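Long-range contact in amidohydrolase (Xanthomonas campestris pv. campestris, PDB 4DZH), which probably deaminates 5'-methylthioadenosine and related adenosine compounds, using a zinc ion held at the mouth of a TIM barrel: residues L193-T205 with V214-H228. Residues are numbered along the deposited sequence; the frame is centred on the assembly and turned at random.
With ZN (zinc ion), chain H; ZN (zinc ion), chain E.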
loop_
_atom_site.group_PDB
_atom_site.type_symbol
_atom_site.label_atom_id
_atom_site.label_comp_id
_atom_site.label_asym_id
_atom_site.label_seq_id
_atom_site.Cartn_x
_atom_site.Cartn_y
_atom_site.Cartn_z
ATOM N N LEU A 193 -29.472 9.361 -0.813
ATOM C CA LEU A 193 -28.179 8.801 -1.203
ATOM C C LEU A 193 -27.241 9.808 -1.907
ATOM O O LEU A 193 -26.022 9.755 -1.693
ATOM C CB LEU A 193 -28.395 7.578 -2.093
ATOM C CG LEU A 193 -28.474 6.194 -1.436
ATOM C CD1 LEU A 193 -28.766 5.118 -2.487
ATOM C CD2 LEU A 193 -27.223 5.850 -0.632
ATOM N N ILE A 194 -27.809 10.665 -2.762
ATOM C CA ILE A 194 -27.046 11.559 -3.632
ATOM C C ILE A 194 -27.262 12.999 -3.223
ATOM O O ILE A 194 -28.424 13.462 -3.059
ATOM C CB ILE A 194 -27.490 11.429 -5.089
ATOM C CG1 ILE A 194 -27.462 9.952 -5.567
ATOM C CG2 ILE A 194 -26.672 12.390 -5.992
ATOM C CD1 ILE A 194 -26.093 9.316 -5.517
ATOM N N SER A 195 -26.147 13.688 -2.997
ATOM C CA SER A 195 -26.159 15.139 -2.847
ATOM C C SER A 195 -25.225 15.757 -3.895
ATOM O O SER A 195 -24.419 15.047 -4.546
ATOM C CB SER A 195 -25.743 15.556 -1.431
ATOM O OG SER A 195 -26.696 15.100 -0.481
ATOM N N THR A 196 -25.322 17.076 -4.044
ATOM C CA THR A 196 -24.591 17.727 -5.114
ATOM C C THR A 196 -23.697 18.843 -4.603
ATOM O O THR A 196 -23.972 19.445 -3.559
ATOM C CB THR A 196 -25.533 18.290 -6.189
ATOM O OG1 THR A 196 -26.367 19.327 -5.637
ATOM C CG2 THR A 196 -26.412 17.160 -6.780
ATOM N N ALA A 197 -22.624 19.106 -5.347
ATOM C CA ALA A 197 -21.670 20.162 -4.958
ATOM C C ALA A 197 -21.222 20.888 -6.211
ATOM O O ALA A 197 -21.390 20.371 -7.314
ATOM C CB ALA A 197 -20.428 19.522 -4.295
ATOM N N PHE A 198 -20.697 22.106 -6.053
ATOM C CA PHE A 198 -19.975 22.727 -7.138
ATOM C C PHE A 198 -18.553 22.217 -7.137
ATOM O O PHE A 198 -17.947 22.064 -6.075
ATOM C CB PHE A 198 -19.975 24.229 -6.966
ATOM C CG PHE A 198 -21.263 24.885 -7.427
ATOM C CD1 PHE A 198 -21.491 25.117 -8.788
ATOM C CD2 PHE A 198 -22.254 25.238 -6.510
ATOM C CE1 PHE A 198 -22.680 25.706 -9.218
ATOM C CE2 PHE A 198 -23.443 25.826 -6.930
ATOM C CZ PHE A 198 -23.666 26.073 -8.277
ATOM N N ALA A 199 -18.011 21.975 -8.326
ATOM C CA ALA A 199 -16.638 21.528 -8.465
ATOM C C ALA A 199 -15.864 22.422 -9.435
ATOM O O ALA A 199 -15.501 21.987 -10.542
ATOM C CB ALA A 199 -16.588 20.063 -8.924
ATOM N N PRO A 200 -15.584 23.660 -9.027
ATOM C CA PRO A 200 -14.651 24.404 -9.877
ATOM C C PRO A 200 -13.314 23.644 -9.969
ATOM O O PRO A 200 -12.825 23.061 -8.982
ATOM C CB PRO A 200 -14.499 25.730 -9.137
ATOM C CG PRO A 200 -14.733 25.388 -7.668
ATOM C CD PRO A 200 -15.858 24.328 -7.751
ATOM N N HIS A 201 -12.750 23.581 -11.167
ATOM C CA HIS A 201 -11.658 22.647 -11.394
ATOM C C HIS A 201 -10.389 22.963 -10.580
ATOM O O HIS A 201 -9.889 22.112 -9.828
ATOM C CB HIS A 201 -11.340 22.493 -12.883
ATOM C CG HIS A 201 -10.090 21.715 -13.132
ATOM N ND1 HIS A 201 -8.894 22.304 -13.499
ATOM C CD2 HIS A 201 -9.833 20.392 -12.995
ATOM C CE1 HIS A 201 -7.959 21.373 -13.593
ATOM N NE2 HIS A 201 -8.508 20.202 -13.305
ATOM N N ALA A 202 -9.857 24.169 -10.738
ATOM C CA ALA A 202 -8.617 24.564 -10.074
ATOM C C ALA A 202 -8.526 26.104 -10.143
ATOM O O ALA A 202 -9.226 26.742 -10.955
ATOM C CB ALA A 202 -7.419 23.952 -10.784
ATOM N N PRO A 203 -7.695 26.711 -9.286
ATOM C CA PRO A 203 -7.607 28.186 -9.328
ATOM C C PRO A 203 -7.126 28.692 -10.690
ATOM O O PRO A 203 -7.508 29.824 -11.081
ATOM C CB PRO A 203 -6.583 28.492 -8.230
ATOM C CG PRO A 203 -6.748 27.333 -7.249
ATOM C CD PRO A 203 -6.939 26.138 -8.157
ATOM N N TYR A 204 -6.302 27.901 -11.386
ATOM C CA TYR A 204 -5.712 28.314 -12.667
ATOM C C TYR A 204 -6.604 28.033 -13.883
ATOM O O TYR A 204 -6.253 28.392 -15.011
ATOM C CB TYR A 204 -4.334 27.687 -12.893
ATOM C CG TYR A 204 -4.308 26.179 -12.684
ATOM C CD1 TYR A 204 -4.636 25.311 -13.723
ATOM C CD2 TYR A 204 -3.949 25.643 -11.458
ATOM C CE1 TYR A 204 -4.613 23.942 -13.544
ATOM C CE2 TYR A 204 -3.930 24.279 -11.261
ATOM C CZ TYR A 204 -4.247 23.439 -12.302
ATOM O OH TYR A 204 -4.225 22.087 -12.083
ATOM N N THR A 205 -7.753 27.401 -13.674
ATOM C CA THR A 205 -8.648 27.105 -14.799
ATOM C C THR A 205 -10.006 27.726 -14.597
ATOM O O THR A 205 -10.907 27.503 -15.403
ATOM C CB THR A 205 -8.875 25.601 -15.007
ATOM O OG1 THR A 205 -9.329 25.005 -13.777
ATOM C CG2 THR A 205 -7.607 24.898 -15.497
ATOM N N VAL A 214 -19.866 30.771 -8.492
ATOM C CA VAL A 214 -19.915 29.606 -7.624
ATOM C C VAL A 214 -20.209 30.032 -6.175
ATOM O O VAL A 214 -20.986 29.386 -5.469
ATOM C CB VAL A 214 -18.576 28.865 -7.672
ATOM C CG1 VAL A 214 -18.405 27.896 -6.461
ATOM C CG2 VAL A 214 -18.448 28.130 -8.986
ATOM N N ARG A 215 -19.567 31.096 -5.706
ATOM C CA ARG A 215 -19.798 31.513 -4.328
ATOM C C ARG A 215 -21.291 31.855 -4.112
ATOM O O ARG A 215 -21.913 31.419 -3.126
ATOM C CB ARG A 215 -18.933 32.728 -3.987
ATOM C CG ARG A 215 -19.198 33.293 -2.612
ATOM C CD ARG A 215 -18.818 34.766 -2.532
ATOM N NE ARG A 215 -19.669 35.545 -3.431
ATOM C CZ ARG A 215 -20.937 35.850 -3.177
ATOM N NH1 ARG A 215 -21.495 35.448 -2.043
ATOM N NH2 ARG A 215 -21.647 36.542 -4.060
ATOM N N MET A 216 -21.856 32.622 -5.038
ATOM C CA MET A 216 -23.242 33.048 -4.916
ATOM C C MET A 216 -24.234 31.880 -4.975
ATOM O O MET A 216 -25.137 31.792 -4.142
ATOM C CB MET A 216 -23.573 34.091 -5.979
ATOM C CG MET A 216 -25.012 34.529 -5.937
ATOM S SD MET A 216 -25.999 33.643 -7.138
ATOM C CE MET A 216 -25.421 34.423 -8.643
ATOM N N LEU A 217 -24.049 30.983 -5.944
ATOM C CA LEU A 217 -24.931 29.837 -6.115
ATOM C C LEU A 217 -24.753 28.781 -5.031
ATOM O O LEU A 217 -25.725 28.150 -4.627
ATOM C CB LEU A 217 -24.778 29.213 -7.513
ATOM C CG LEU A 217 -25.184 30.124 -8.692
ATOM C CD1 LEU A 217 -24.901 29.493 -10.040
ATOM C CD2 LEU A 217 -26.667 30.465 -8.586
ATOM N N ALA A 218 -23.533 28.602 -4.536
ATOM C CA ALA A 218 -23.333 27.636 -3.450
ATOM C C ALA A 218 -24.071 28.077 -2.166
ATOM O O ALA A 218 -24.622 27.246 -1.450
ATOM C CB ALA A 218 -21.877 27.433 -3.179
ATOM N N ASP A 219 -24.080 29.378 -1.866
ATOM C CA ASP A 219 -24.889 29.887 -0.755
ATOM C C ASP A 219 -26.386 29.788 -1.068
ATOM O O ASP A 219 -27.149 29.255 -0.269
ATOM C CB ASP A 219 -24.501 31.334 -0.420
ATOM C CG ASP A 219 -25.488 32.010 0.544
ATOM O OD1 ASP A 219 -25.495 31.650 1.747
ATOM O OD2 ASP A 219 -26.246 32.910 0.098
ATOM N N GLN A 220 -26.798 30.254 -2.244
ATOM C CA GLN A 220 -28.208 30.194 -2.655
ATOM C C GLN A 220 -28.819 28.787 -2.662
ATOM O O GLN A 220 -29.970 28.590 -2.254
ATOM C CB GLN A 220 -28.359 30.811 -4.046
ATOM C CG GLN A 220 -29.757 30.751 -4.640
ATOM C CD GLN A 220 -29.808 31.299 -6.063
ATOM O OE1 GLN A 220 -29.230 32.350 -6.364
ATOM N NE2 GLN A 220 -30.493 30.580 -6.945
ATOM N N LEU A 221 -28.072 27.811 -3.173
ATOM C CA LEU A 221 -28.629 26.466 -3.347
ATOM C C LEU A 221 -28.190 25.530 -2.236
ATOM O O LEU A 221 -28.580 24.349 -2.216
ATOM C CB LEU A 221 -28.209 25.873 -4.691
ATOM C CG LEU A 221 -28.501 26.735 -5.910
ATOM C CD1 LEU A 221 -27.792 26.163 -7.123
ATOM C CD2 LEU A 221 -30.025 26.851 -6.161
ATOM N N ASP A 222 -27.372 26.046 -1.321
ATOM C CA ASP A 222 -26.878 25.266 -0.184
ATOM C C ASP A 222 -26.079 24.019 -0.632
ATOM O O ASP A 222 -26.492 22.857 -0.410
ATOM C CB ASP A 222 -28.025 24.884 0.756
ATOM C CG ASP A 222 -27.532 24.279 2.062
ATOM O OD1 ASP A 222 -26.412 24.638 2.494
ATOM O OD2 ASP A 222 -28.270 23.450 2.652
ATOM N N MET A 223 -24.946 24.301 -1.285
ATOM C CA MET A 223 -24.049 23.267 -1.811
ATOM C C MET A 223 -22.590 23.480 -1.336
ATOM O O MET A 223 -22.115 24.599 -1.188
ATOM C CB MET A 223 -24.116 23.224 -3.354
ATOM C CG MET A 223 -25.424 22.725 -3.961
ATOM S SD MET A 223 -25.577 23.340 -5.650
ATOM C CE MET A 223 -24.407 22.219 -6.442
ATOM N N PRO A 224 -21.846 22.390 -1.100
ATOM C CA PRO A 224 -20.408 22.534 -0.848
ATOM C C PRO A 224 -19.644 22.936 -2.117
ATOM O O PRO A 224 -20.229 22.876 -3.211
ATOM C CB PRO A 224 -19.998 21.116 -0.416
ATOM C CG PRO A 224 -21.260 20.484 0.050
ATOM C CD PRO A 224 -22.319 21.021 -0.842
ATOM N N VAL A 225 -18.390 23.368 -1.962
ATOM C CA VAL A 225 -17.514 23.736 -3.075
ATOM C C VAL A 225 -16.285 22.820 -3.050
ATOM O O VAL A 225 -15.512 22.870 -2.128
ATOM C CB VAL A 225 -17.097 25.232 -2.956
ATOM C CG1 VAL A 225 -16.148 25.612 -4.066
ATOM C CG2 VAL A 225 -18.346 26.122 -2.960
ATOM N N HIS A 226 -16.109 21.986 -4.083
ATOM C CA HIS A 226 -15.055 20.947 -4.118
ATOM C C HIS A 226 -13.940 21.397 -5.071
ATOM O O HIS A 226 -14.154 21.409 -6.287
ATOM C CB HIS A 226 -15.725 19.683 -4.678
ATOM C CG HIS A 226 -14.839 18.468 -4.774
ATOM N ND1 HIS A 226 -15.331 17.239 -5.202
ATOM C CD2 HIS A 226 -13.519 18.277 -4.546
ATOM C CE1 HIS A 226 -14.354 16.353 -5.206
ATOM N NE2 HIS A 226 -13.240 16.953 -4.813
ATOM N N LEU A 227 -12.764 21.752 -4.538
ATOM C CA LEU A 227 -11.749 22.465 -5.322
ATOM C C LEU A 227 -10.334 21.923 -5.136
ATOM O O LEU A 227 -9.797 21.929 -4.013
ATOM C CB LEU A 227 -11.765 23.936 -4.931
ATOM C CG LEU A 227 -10.711 24.875 -5.505
ATOM C CD1 LEU A 227 -10.964 25.043 -6.972
ATOM C CD2 LEU A 227 -10.791 26.264 -4.801
ATOM N N HIS A 228 -9.696 21.491 -6.222
ATOM C CA HIS A 228 -8.245 21.255 -6.164
ATOM C C HIS A 228 -7.521 22.531 -5.758
ATOM O O HIS A 228 -7.602 23.531 -6.492
ATOM C CB HIS A 228 -7.675 20.804 -7.510
ATOM C CG HIS A 228 -8.263 19.538 -8.060
ATOM N ND1 HIS A 228 -9.045 19.540 -9.190
ATOM C CD2 HIS A 228 -8.085 18.235 -7.723
ATOM C CE1 HIS A 228 -9.361 18.295 -9.504
ATOM N NE2 HIS A 228 -8.796 17.481 -8.633
HETATM ZN ZN ZN H . -30.306 23.021 -2.338
HETATM ZN ZN ZN E . -8.320 15.365 -8.556
HETATM O O HOH W 1 -12.035 20.555 -8.099
HETATM O O HOH W 2 -28.884 21.689 -1.412
HETATM O O HOH W 3 -6.352 15.822 -8.674
HETATM O O HOH W 4 -31.483 21.394 -1.692
HETATM O O HOH W 5 -31.759 24.689 -2.177
#
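A beta-alpha-beta unit of the TIM barrel brings Phe198 of strand 194-200 against Val225 of strand 225-228, its parallel neighbour, with helix 214-221 packed outside. Phe198 N donates to Pro224 O at 3.0 Å, and Phe198 O takes a nearly straight bond from His226 N at 2.7 Å, the two making a single parallel bridge between Phe198 and Val225. The Phe198 ring turns outward under the helix: CZ meets Leu217 CB at 3.4 Å and CD2 faces Ala218 CB. Bent at chi3 (76°), Met223 lays its CE over one face of the Phe198 ring, a CH-pi contact 4.0 Å from the centroid, while SD sits obliquely beside Phe198 CE2, making the pair Met-aromatic. Met223 N bonds back to Ala218 O in the Schellman motif that ends the helix, with Asp222 at positive phi; just before it Leu221 O binds the outer zinc together with His185.

At the C-terminal ends of the strands, where amidohydrolases carry their metal site, His228 ND1 donates to His201 O at 2.8 Å, the acceptor lying close to the imidazole plane. His228 NE2 binds the inner zinc at 2.2 Å, alongside His79, His81 and Asp316; the two bonds together fix the ring's rotation. Its edge is turned to the His201 face in an offset edge-to-face pair, planes at 68°. One water bridges Pro200 O and His228 N where the strands part.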